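Local coordinates for protein mediator of RNA polymerase II transcription subunit 6 (Schizosaccharomyces pombe, PDB 4H61) that serves as a subunit of Mediator, the coactivator complex that carries information from gene-specific regulatory proteins to the basal RNA polymerase II transcription machinery, at residues A[23-29]-A[83-87]; A[28-32]-A[72-76]; A[99-104]-A[117-122]. All coordinates share one frame; numbering follows the deposited sequence.

Interactions 1 and 2 start from the same helix, 28-33; their centres are about 6 Å apart, as they share V28 and L29 and their strands, 83-91 and 70-79, are neighbours in one antiparallel sheet. Probable backbone hydrogen bonds join them directly, Q87 N to V74 O at 2.8 Å and V85 O to I76 N at 2.9 Å. Interaction 3 lies further off, its centre about 16 Å from that of interaction 1 and about 14 Å from that of interaction 2. It places helix 115-135 on the other face of the sheet. Residue alternation ties the faces together: Y103 reaches F32 and F73 of interaction 2, whereas F104 meets Y117 in interaction 3.

Interaction 1. Residues A[23-29]-A[83-87]; sequences LRTENVL and LWVIQ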
loop_
_atom_site.group_PDB
_atom_site.type_symbol
_atom_site.label_atom_id
_atom_site.label_comp_id
_atom_site.label_asym_id
_atom_site.label_seq_id
_atom_site.Cartn_x
_atom_site.Cartn_y
_atom_site.Cartn_z
ATOM N N LEU A 23 -6.797 6.289 -14.308
ATOM C CA LEU A 23 -6.121 6.131 -13.027
ATOM C C LEU A 23 -5.463 7.419 -12.566
ATOM O O LEU A 23 -4.837 8.132 -13.351
ATOM C CB LEU A 23 -5.080 5.008 -13.078
ATOM C CG LEU A 23 -5.604 3.578 -13.206
ATOM C CD1 LEU A 23 -4.475 2.573 -12.995
ATOM C CD2 LEU A 23 -6.750 3.336 -12.227
ATOM N N ARG A 24 -5.618 7.705 -11.281
ATOM C CA ARG A 24 -4.952 8.829 -10.646
ATOM C C ARG A 24 -4.506 8.392 -9.257
ATOM O O ARG A 24 -5.088 7.469 -8.679
ATOM C CB ARG A 24 -5.899 10.031 -10.557
ATOM C CG ARG A 24 -6.196 10.697 -11.899
ATOM C CD ARG A 24 -7.395 11.647 -11.833
ATOM N NE ARG A 24 -8.674 10.940 -11.773
ATOM C CZ ARG A 24 -9.450 10.876 -10.693
ATOM N NH1 ARG A 24 -9.084 11.485 -9.571
ATOM N NH2 ARG A 24 -10.598 10.207 -10.737
ATOM N N THR A 25 -3.472 9.045 -8.730
ATOM C CA THR A 25 -3.005 8.806 -7.364
ATOM C C THR A 25 -4.178 8.861 -6.390
ATOM O O THR A 25 -4.244 8.095 -5.428
ATOM C CB THR A 25 -1.949 9.851 -6.951
ATOM O OG1 THR A 25 -0.813 9.747 -7.815
ATOM C CG2 THR A 25 -1.501 9.640 -5.513
ATOM N N GLU A 26 -5.111 9.765 -6.678
ATOM C CA GLU A 26 -6.331 9.941 -5.900
ATOM C C GLU A 26 -7.137 8.658 -5.740
ATOM O O GLU A 26 -7.782 8.465 -4.710
ATOM C CB GLU A 26 -7.223 11.014 -6.544
ATOM C CG GLU A 26 -6.753 12.454 -6.346
ATOM C CD GLU A 26 -5.606 12.852 -7.266
ATOM O OE1 GLU A 26 -5.196 12.027 -8.111
ATOM O OE2 GLU A 26 -5.115 13.996 -7.143
ATOM N N ASN A 27 -7.111 7.791 -6.753
ATOM C CA ASN A 27 -7.970 6.603 -6.751
ATOM C C ASN A 27 -7.294 5.248 -7.020
ATOM O O ASN A 27 -7.955 4.205 -6.966
ATOM C CB ASN A 27 -9.168 6.791 -7.692
ATOM C CG ASN A 27 -8.754 6.988 -9.141
ATOM O OD1 ASN A 27 -7.630 6.673 -9.527
ATOM N ND2 ASN A 27 -9.668 7.515 -9.952
ATOM N N VAL A 28 -5.994 5.256 -7.297
ATOM C CA VAL A 28 -5.283 4.017 -7.614
ATOM C C VAL A 28 -5.436 2.920 -6.540
ATOM O O VAL A 28 -5.585 1.741 -6.857
ATOM C CB VAL A 28 -3.791 4.280 -7.903
ATOM C CG1 VAL A 28 -3.130 4.935 -6.715
ATOM C CG2 VAL A 28 -3.076 2.992 -8.260
ATOM N N LEU A 29 -5.425 3.313 -5.274
ATOM C CA LEU A 29 -5.555 2.368 -4.171
ATOM C C LEU A 29 -6.937 1.736 -4.173
ATOM O O LEU A 29 -7.105 0.598 -3.742
ATOM C CB LEU A 29 -5.314 3.079 -2.837
ATOM C CG LEU A 29 -4.214 2.545 -1.923
ATOM C CD1 LEU A 29 -3.153 1.821 -2.731
ATOM C CD2 LEU A 29 -3.594 3.677 -1.091
ATOM N N LEU A 83 2.519 4.649 -14.134
ATOM C CA LEU A 83 2.713 3.736 -13.021
ATOM C C LEU A 83 2.554 4.306 -11.620
ATOM O O LEU A 83 2.751 5.495 -11.377
ATOM C CB LEU A 83 4.015 2.921 -13.145
ATOM C CG LEU A 83 5.440 3.448 -12.952
ATOM C CD1 LEU A 83 5.694 4.034 -11.583
ATOM C CD2 LEU A 83 6.395 2.295 -13.167
ATOM N N TRP A 84 2.186 3.411 -10.708
ATOM C CA TRP A 84 2.237 3.669 -9.283
ATOM C C TRP A 84 2.742 2.384 -8.664
ATOM O O TRP A 84 2.494 1.300 -9.196
ATOM C CB TRP A 84 0.854 3.998 -8.738
ATOM C CG TRP A 84 0.324 5.304 -9.202
ATOM C CD1 TRP A 84 0.406 6.502 -8.549
ATOM C CD2 TRP A 84 -0.374 5.558 -10.425
ATOM N NE1 TRP A 84 -0.204 7.486 -9.292
ATOM C CE2 TRP A 84 -0.688 6.933 -10.448
ATOM C CE3 TRP A 84 -0.763 4.758 -11.504
ATOM C CZ2 TRP A 84 -1.373 7.523 -11.507
ATOM C CZ3 TRP A 84 -1.442 5.343 -12.552
ATOM C CH2 TRP A 84 -1.741 6.713 -12.547
ATOM N N VAL A 85 3.465 2.500 -7.556
ATOM C CA VAL A 85 3.974 1.327 -6.860
ATOM C C VAL A 85 3.412 1.264 -5.451
ATOM O O VAL A 85 3.480 2.241 -4.696
ATOM C CB VAL A 85 5.504 1.320 -6.801
ATOM C CG1 VAL A 85 5.999 0.135 -5.969
ATOM C CG2 VAL A 85 6.082 1.278 -8.203
ATOM N N ILE A 86 2.863 0.102 -5.105
ATOM C CA ILE A 86 2.155 -0.082 -3.845
ATOM C C ILE A 86 2.880 -1.092 -2.982
ATOM O O ILE A 86 3.392 -2.085 -3.492
ATOM C CB ILE A 86 0.721 -0.571 -4.102
ATOM C CG1 ILE A 86 -0.057 0.487 -4.887
ATOM C CG2 ILE A 86 0.012 -0.902 -2.803
ATOM C CD1 ILE A 86 -1.416 0.036 -5.318
ATOM N N GLN A 87 2.930 -0.835 -1.679
ATOM C CA GLN A 87 3.597 -1.734 -0.750
ATOM C C GLN A 87 2.649 -2.259 0.317
ATOM O O GLN A 87 1.950 -1.484 0.979
ATOM C CB GLN A 87 4.757 -1.011 -0.080
ATOM C CG GLN A 87 5.262 -1.677 1.177
ATOM C CD GLN A 87 6.506 -1.001 1.715
ATOM O OE1 GLN A 87 7.477 -0.808 0.982
ATOM N NE2 GLN A 87 6.481 -0.626 2.996
#
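W84 reaches from strand 83-91 into the turn that leads to helix 28-33, and different parts of its indole meet different residues there. The pyrrole nitrogen NE1 donates a hydrogen bond to T25 OG1 at 2.8 Å, with an N-H...O angle of 150°. The hydroxyl oxygen sits at the ring edge, tilted 16° out of the indole plane. In T25 the oxygen lies anti to the carbonyl carbon (chi1 -62°), which turns it to the indole and puts the methyl CG2 anti to the backbone nitrogen. At the benzo end the side-chain contact is apolar: L23 CB stands 3.7 Å from W84 CZ3. The backbone oxygen L23 O also approaches W84 CH2, obliquely to the ring. V28 covers part of one indole face, its CG1 lying 4.2 Å above the plane of the W84 ring and displaced toward the rim, while its CG2 meets W84 CB. One helical position later, the pairing moves along the strand: L29 CD1 touches I86 CD1 at 3.6 Å, branch end against chain end.

The turn that offers these groups is itself tied together. N27 OD1 accepts from R24 N at 2.9 Å, and R24 O accepts from the backbone nitrogens of both N27 and V28. Around the contact, T25 also touches E78 and P80, L23 touches V105 and Y31, and I86 reaches F32, so the turn and the first helical residues lie over a sheet face lined by W84 and I86. Chemically, a single directional bond satisfies the polar atom of a buried indole and probably fixes the ring's rotation, while the other cross-contacts that flank it depend mainly on the fit of hydrocarbon surfaces.

Interaction 2. Residues A[28-32]-A[72-76]; sequences VLEYF and QFVII
F32 and F73 form the close aromatic part of this contact. F32 CE2 comes in over one face of the F73 ring, 3.4 Å from F73 CD1, and F32 CZ follows it above the same CD1-CE1 side. Their planes meet at 53° with centroids 5.1 Å apart, an oblique pairing between a parallel stack and a perpendicular one. F32 has CG anti to its backbone nitrogen (chi1 -175°), a torsion that extends the ring from the helix toward the strand. Both phenylalanines are buried, and Y103 adds to the cluster by meeting F32 edge-to-face.

The second close point is aliphatic: V28 CG1, also buried, approaches I75 CD1 at 3.5 Å, the methyl at the far end of the isoleucine. Helix 28-33 here lies across strand 70-79, an outermost strand of the four-stranded antiparallel sheet. The short axes approach to 9.7 Å with an angle of 138° between their directions, so the chains run broadly against each other. Because side chains alternate along a strand, F73 and I75 face the helix; V74 between them points away, and its side chain touches N62 and L65 of helix 61-66.

L29 makes the broad central aliphatic contact, with CD2 at 3.9 Å from I75 CG1 and near the backbone oxygen F73 O. Here the interface begins to open to solvent: L29 and I75 are partly exposed, and E30 and I76, beside the contact, are exposed. L61 of helix 61-66 also touches L29.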
loop_
_atom_site.group_PDB
_atom_site.type_symbol
_atom_site.label_atom_id
_atom_site.label_comp_id
_atom_site.label_asym_id
_atom_site.label_seq_id
_atom_site.Cartn_x
_atom_site.Cartn_y
_atom_site.Cartn_z
ATOM N N VAL A 28 -5.994 5.256 -7.297
ATOM C CA VAL A 28 -5.283 4.017 -7.614
ATOM C C VAL A 28 -5.436 2.920 -6.540
ATOM O O VAL A 28 -5.585 1.741 -6.857
ATOM C CB VAL A 28 -3.791 4.280 -7.903
ATOM C CG1 VAL A 28 -3.130 4.935 -6.715
ATOM C CG2 VAL A 28 -3.076 2.992 -8.260
ATOM N N LEU A 29 -5.425 3.313 -5.274
ATOM C CA LEU A 29 -5.555 2.368 -4.171
ATOM C C LEU A 29 -6.937 1.736 -4.173
ATOM O O LEU A 29 -7.105 0.598 -3.742
ATOM C CB LEU A 29 -5.314 3.079 -2.837
ATOM C CG LEU A 29 -4.214 2.545 -1.923
ATOM C CD1 LEU A 29 -3.153 1.821 -2.731
ATOM C CD2 LEU A 29 -3.594 3.677 -1.091
ATOM N N GLU A 30 -7.933 2.472 -4.651
ATOM C CA GLU A 30 -9.282 1.928 -4.716
ATOM C C GLU A 30 -9.329 0.867 -5.802
ATOM O O GLU A 30 -9.969 -0.176 -5.644
ATOM C CB GLU A 30 -10.296 3.030 -5.007
ATOM C CG GLU A 30 -11.740 2.570 -4.904
ATOM C CD GLU A 30 -12.701 3.730 -4.766
ATOM O OE1 GLU A 30 -12.295 4.767 -4.192
ATOM O OE2 GLU A 30 -13.857 3.611 -5.237
ATOM N N TYR A 31 -8.643 1.150 -6.906
ATOM C CA TYR A 31 -8.475 0.205 -8.000
ATOM C C TYR A 31 -7.875 -1.080 -7.457
ATOM O O TYR A 31 -8.389 -2.181 -7.692
ATOM C CB TYR A 31 -7.530 0.809 -9.040
ATOM C CG TYR A 31 -7.349 0.009 -10.312
ATOM C CD1 TYR A 31 -8.439 -0.519 -10.994
ATOM C CD2 TYR A 31 -6.081 -0.180 -10.853
ATOM C CE1 TYR A 31 -8.267 -1.234 -12.174
ATOM C CE2 TYR A 31 -5.899 -0.889 -12.031
ATOM C CZ TYR A 31 -6.994 -1.415 -12.688
ATOM O OH TYR A 31 -6.804 -2.123 -13.858
ATOM N N PHE A 32 -6.784 -0.917 -6.721
ATOM C CA PHE A 32 -6.068 -2.032 -6.132
ATOM C C PHE A 32 -7.001 -2.868 -5.265
ATOM O O PHE A 32 -6.864 -4.084 -5.200
ATOM C CB PHE A 32 -4.883 -1.508 -5.308
ATOM C CG PHE A 32 -4.008 -2.588 -4.746
ATOM C CD1 PHE A 32 -3.009 -3.159 -5.519
ATOM C CD2 PHE A 32 -4.184 -3.028 -3.436
ATOM C CE1 PHE A 32 -2.204 -4.156 -5.003
ATOM C CE2 PHE A 32 -3.387 -4.030 -2.902
ATOM C CZ PHE A 32 -2.396 -4.602 -3.684
ATOM N N GLN A 72 -1.189 -3.150 6.001
ATOM C CA GLN A 72 -1.482 -1.855 5.394
ATOM C C GLN A 72 -1.004 -1.826 3.956
ATOM O O GLN A 72 -0.020 -2.483 3.606
ATOM C CB GLN A 72 -0.815 -0.704 6.165
ATOM C CG GLN A 72 -1.177 -0.629 7.641
ATOM C CD GLN A 72 -0.655 0.639 8.333
ATOM O OE1 GLN A 72 0.376 1.212 7.943
ATOM N NE2 GLN A 72 -1.373 1.078 9.368
ATOM N N PHE A 73 -1.705 -1.057 3.130
ATOM C CA PHE A 73 -1.276 -0.809 1.761
ATOM C C PHE A 73 -1.020 0.678 1.575
ATOM O O PHE A 73 -1.872 1.509 1.888
ATOM C CB PHE A 73 -2.336 -1.285 0.771
ATOM C CG PHE A 73 -2.553 -2.770 0.797
ATOM C CD1 PHE A 73 -1.725 -3.617 0.070
ATOM C CD2 PHE A 73 -3.570 -3.322 1.564
ATOM C CE1 PHE A 73 -1.914 -4.987 0.098
ATOM C CE2 PHE A 73 -3.768 -4.700 1.599
ATOM C CZ PHE A 73 -2.940 -5.532 0.864
ATOM N N VAL A 74 0.162 1.018 1.079
ATOM C CA VAL A 74 0.493 2.413 0.854
ATOM C C VAL A 74 1.128 2.595 -0.511
ATOM O O VAL A 74 1.707 1.660 -1.077
ATOM C CB VAL A 74 1.446 2.970 1.944
ATOM C CG1 VAL A 74 0.853 2.767 3.328
ATOM C CG2 VAL A 74 2.818 2.312 1.848
ATOM N N ILE A 75 1.001 3.805 -1.042
ATOM C CA ILE A 75 1.656 4.172 -2.284
ATOM C C ILE A 75 3.046 4.685 -1.954
ATOM O O ILE A 75 3.205 5.572 -1.110
ATOM C CB ILE A 75 0.857 5.260 -3.003
ATOM C CG1 ILE A 75 -0.566 4.757 -3.277
ATOM C CG2 ILE A 75 1.567 5.686 -4.283
ATOM C CD1 ILE A 75 -1.528 5.835 -3.691
ATOM N N ILE A 76 4.059 4.115 -2.598
ATOM C CA ILE A 76 5.440 4.502 -2.307
ATOM C C ILE A 76 6.169 5.038 -3.534
ATOM O O ILE A 76 7.343 5.388 -3.453
ATOM C CB ILE A 76 6.249 3.335 -1.722
ATOM C CG1 ILE A 76 6.466 2.253 -2.793
ATOM C CG2 ILE A 76 5.554 2.783 -0.489
ATOM C CD1 ILE A 76 7.160 1.015 -2.280
#

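Interaction 3. Residues A[99-104]-A[117-122]; sequences PLTVYF and YTLLAT
The F104 ring presents its edge to the face of Y117: F104 CZ stands 3.9 Å above the phenol plane, over the ring centre. Planes at 81° and centroids 5.3 Å apart make this an edge-to-face (T-shaped) pair. Y117 has CG anti to its carbonyl carbon (chi1 -71°), which swings the ring to the strand side of its helix. F104 CZ is nearly equidistant from several Y117 ring atoms, further evidence that it is centred.

Next to this pair, V102 splits its branches between two helical residues. CG2 lies 4.1 Å from Y117 CB, the two side chains crossing at about a right angle. V102 and T118 slide past each other in opposite directions, CG1 of the valine beside OG1 of the threonine. That threonine turns its methyl the other way, so T118 CG2 rests against the backbone oxygens of P99 and L100, 3.5 Å from L100 O. At the far end the puckered pyrrolidine ring of P99 meets the next helical turn: P99 CG is 3.5 Å from T122 CG2, with CB and CD of the proline close to that same methyl, while P99 CB also touches A121 CB at 4.1 Å. Replacing P99 with a glycine would probably open a gap beside T122 and A121, with the T122 methyl losing the three ring carbons it rests on.

L100 and T101 both face K88, a classic beta bulge. The strand segment and helix segment come within 7.7 Å at their axes, with 128° between their directions. Strand 83-91 pairs with one side of strand 97-106 and strand 109-112 with the other; F104 touches V85 and A121 touches Q87, so helix 115-135 packs on the sheet face opposite helix 28-33.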
loop_
_atom_site.group_PDB
_atom_site.type_symbol
_atom_site.label_atom_id
_atom_site.label_comp_id
_atom_site.label_asym_id
_atom_site.label_seq_id
_atom_site.Cartn_x
_atom_site.Cartn_y
_atom_site.Cartn_z
ATOM N N PRO A 99 7.941 -4.396 5.681
ATOM C CA PRO A 99 7.525 -4.555 4.285
ATOM C C PRO A 99 7.312 -6.026 3.975
ATOM O O PRO A 99 8.190 -6.838 4.273
ATOM C CB PRO A 99 8.722 -4.016 3.495
ATOM C CG PRO A 99 9.477 -3.158 4.479
ATOM C CD PRO A 99 9.294 -3.834 5.802
ATOM N N LEU A 100 6.159 -6.358 3.400
ATOM C CA LEU A 100 5.799 -7.746 3.132
ATOM C C LEU A 100 5.945 -8.078 1.657
ATOM O O LEU A 100 6.649 -9.023 1.298
ATOM C CB LEU A 100 4.375 -8.032 3.609
ATOM C CG LEU A 100 4.250 -7.951 5.129
ATOM C CD1 LEU A 100 2.819 -8.262 5.616
ATOM C CD2 LEU A 100 5.287 -8.878 5.751
ATOM N N THR A 101 5.256 -7.317 0.808
ATOM C CA THR A 101 5.392 -7.460 -0.637
ATOM C C THR A 101 5.152 -6.124 -1.359
ATOM O O THR A 101 4.559 -5.200 -0.792
ATOM C CB THR A 101 4.485 -8.600 -1.212
ATOM O OG1 THR A 101 3.747 -8.127 -2.351
ATOM C CG2 THR A 101 3.517 -9.123 -0.174
ATOM N N VAL A 102 5.637 -5.999 -2.594
ATOM C CA VAL A 102 5.334 -4.798 -3.371
ATOM C C VAL A 102 4.748 -5.117 -4.748
ATOM O O VAL A 102 5.070 -6.141 -5.351
ATOM C CB VAL A 102 6.523 -3.779 -3.444
ATOM C CG1 VAL A 102 7.724 -4.265 -2.644
ATOM C CG2 VAL A 102 6.907 -3.464 -4.874
ATOM N N TYR A 103 3.862 -4.248 -5.221
ATOM C CA TYR A 103 3.110 -4.510 -6.439
ATOM C C TYR A 103 3.289 -3.355 -7.405
ATOM O O TYR A 103 3.477 -2.213 -6.989
ATOM C CB TYR A 103 1.612 -4.665 -6.129
ATOM C CG TYR A 103 1.305 -5.507 -4.907
ATOM C CD1 TYR A 103 1.503 -5.002 -3.625
ATOM C CD2 TYR A 103 0.801 -6.805 -5.035
ATOM C CE1 TYR A 103 1.231 -5.759 -2.511
ATOM C CE2 TYR A 103 0.522 -7.571 -3.917
ATOM C CZ TYR A 103 0.738 -7.036 -2.657
ATOM O OH TYR A 103 0.472 -7.771 -1.527
ATOM N N PHE A 104 3.217 -3.655 -8.696
ATOM C CA PHE A 104 3.232 -2.618 -9.717
ATOM C C PHE A 104 1.845 -2.408 -10.302
ATOM O O PHE A 104 1.104 -3.361 -10.535
ATOM C CB PHE A 104 4.218 -2.967 -10.827
ATOM C CG PHE A 104 5.651 -2.925 -10.389
ATOM C CD1 PHE A 104 6.021 -2.214 -9.256
ATOM C CD2 PHE A 104 6.633 -3.591 -11.107
ATOM C CE1 PHE A 104 7.337 -2.170 -8.846
ATOM C CE2 PHE A 104 7.958 -3.550 -10.706
ATOM C CZ PHE A 104 8.308 -2.842 -9.575
ATOM N N TYR A 117 12.585 -6.015 -4.799
ATOM C CA TYR A 117 12.046 -4.709 -4.429
ATOM C C TYR A 117 11.646 -4.658 -2.958
ATOM O O TYR A 117 11.940 -3.681 -2.264
ATOM C CB TYR A 117 10.889 -4.304 -5.348
ATOM C CG TYR A 117 11.374 -3.958 -6.736
ATOM C CD1 TYR A 117 11.533 -4.945 -7.706
ATOM C CD2 TYR A 117 11.711 -2.650 -7.065
ATOM C CE1 TYR A 117 11.994 -4.633 -8.970
ATOM C CE2 TYR A 117 12.174 -2.329 -8.325
ATOM C CZ TYR A 117 12.314 -3.322 -9.273
ATOM O OH TYR A 117 12.778 -2.998 -10.526
ATOM N N THR A 118 10.999 -5.718 -2.481
ATOM C CA THR A 118 10.697 -5.833 -1.063
ATOM C C THR A 118 11.998 -5.824 -0.253
ATOM O O THR A 118 12.107 -5.116 0.755
ATOM C CB THR A 118 9.860 -7.094 -0.748
ATOM O OG1 THR A 118 8.624 -7.048 -1.470
ATOM C CG2 THR A 118 9.551 -7.175 0.738
ATOM N N LEU A 119 12.991 -6.585 -0.717
ATOM C CA LEU A 119 14.299 -6.622 -0.060
ATOM C C LEU A 119 14.915 -5.231 0.057
ATOM O O LEU A 119 15.439 -4.858 1.109
ATOM C CB LEU A 119 15.256 -7.569 -0.787
ATOM C CG LEU A 119 14.946 -9.057 -0.591
ATOM C CD1 LEU A 119 15.938 -9.942 -1.338
ATOM C CD2 LEU A 119 14.912 -9.414 0.896
ATOM N N LEU A 120 14.832 -4.461 -1.021
ATOM C CA LEU A 120 15.370 -3.108 -1.029
ATOM C C LEU A 120 14.641 -2.236 -0.026
ATOM O O LEU A 120 15.267 -1.476 0.730
ATOM C CB LEU A 120 15.277 -2.504 -2.427
ATOM C CG LEU A 120 16.304 -3.123 -3.381
ATOM C CD1 LEU A 120 16.229 -2.514 -4.779
ATOM C CD2 LEU A 120 17.707 -3.010 -2.787
ATOM N N ALA A 121 13.316 -2.364 -0.026
ATOM C CA ALA A 121 12.463 -1.643 0.909
ATOM C C ALA A 121 12.874 -1.890 2.355
ATOM O O ALA A 121 13.173 -0.941 3.083
ATOM C CB ALA A 121 11.018 -2.019 0.700
ATOM N N THR A 122 12.917 -3.157 2.766
ATOM C CA THR A 122 13.268 -3.472 4.151
ATOM C C THR A 122 14.691 -3.019 4.488
ATOM O O THR A 122 14.959 -2.598 5.610
ATOM C CB THR A 122 13.118 -4.972 4.499
ATOM O OG1 THR A 122 14.306 -5.673 4.124
ATOM C CG2 THR A 122 11.901 -5.595 3.803
#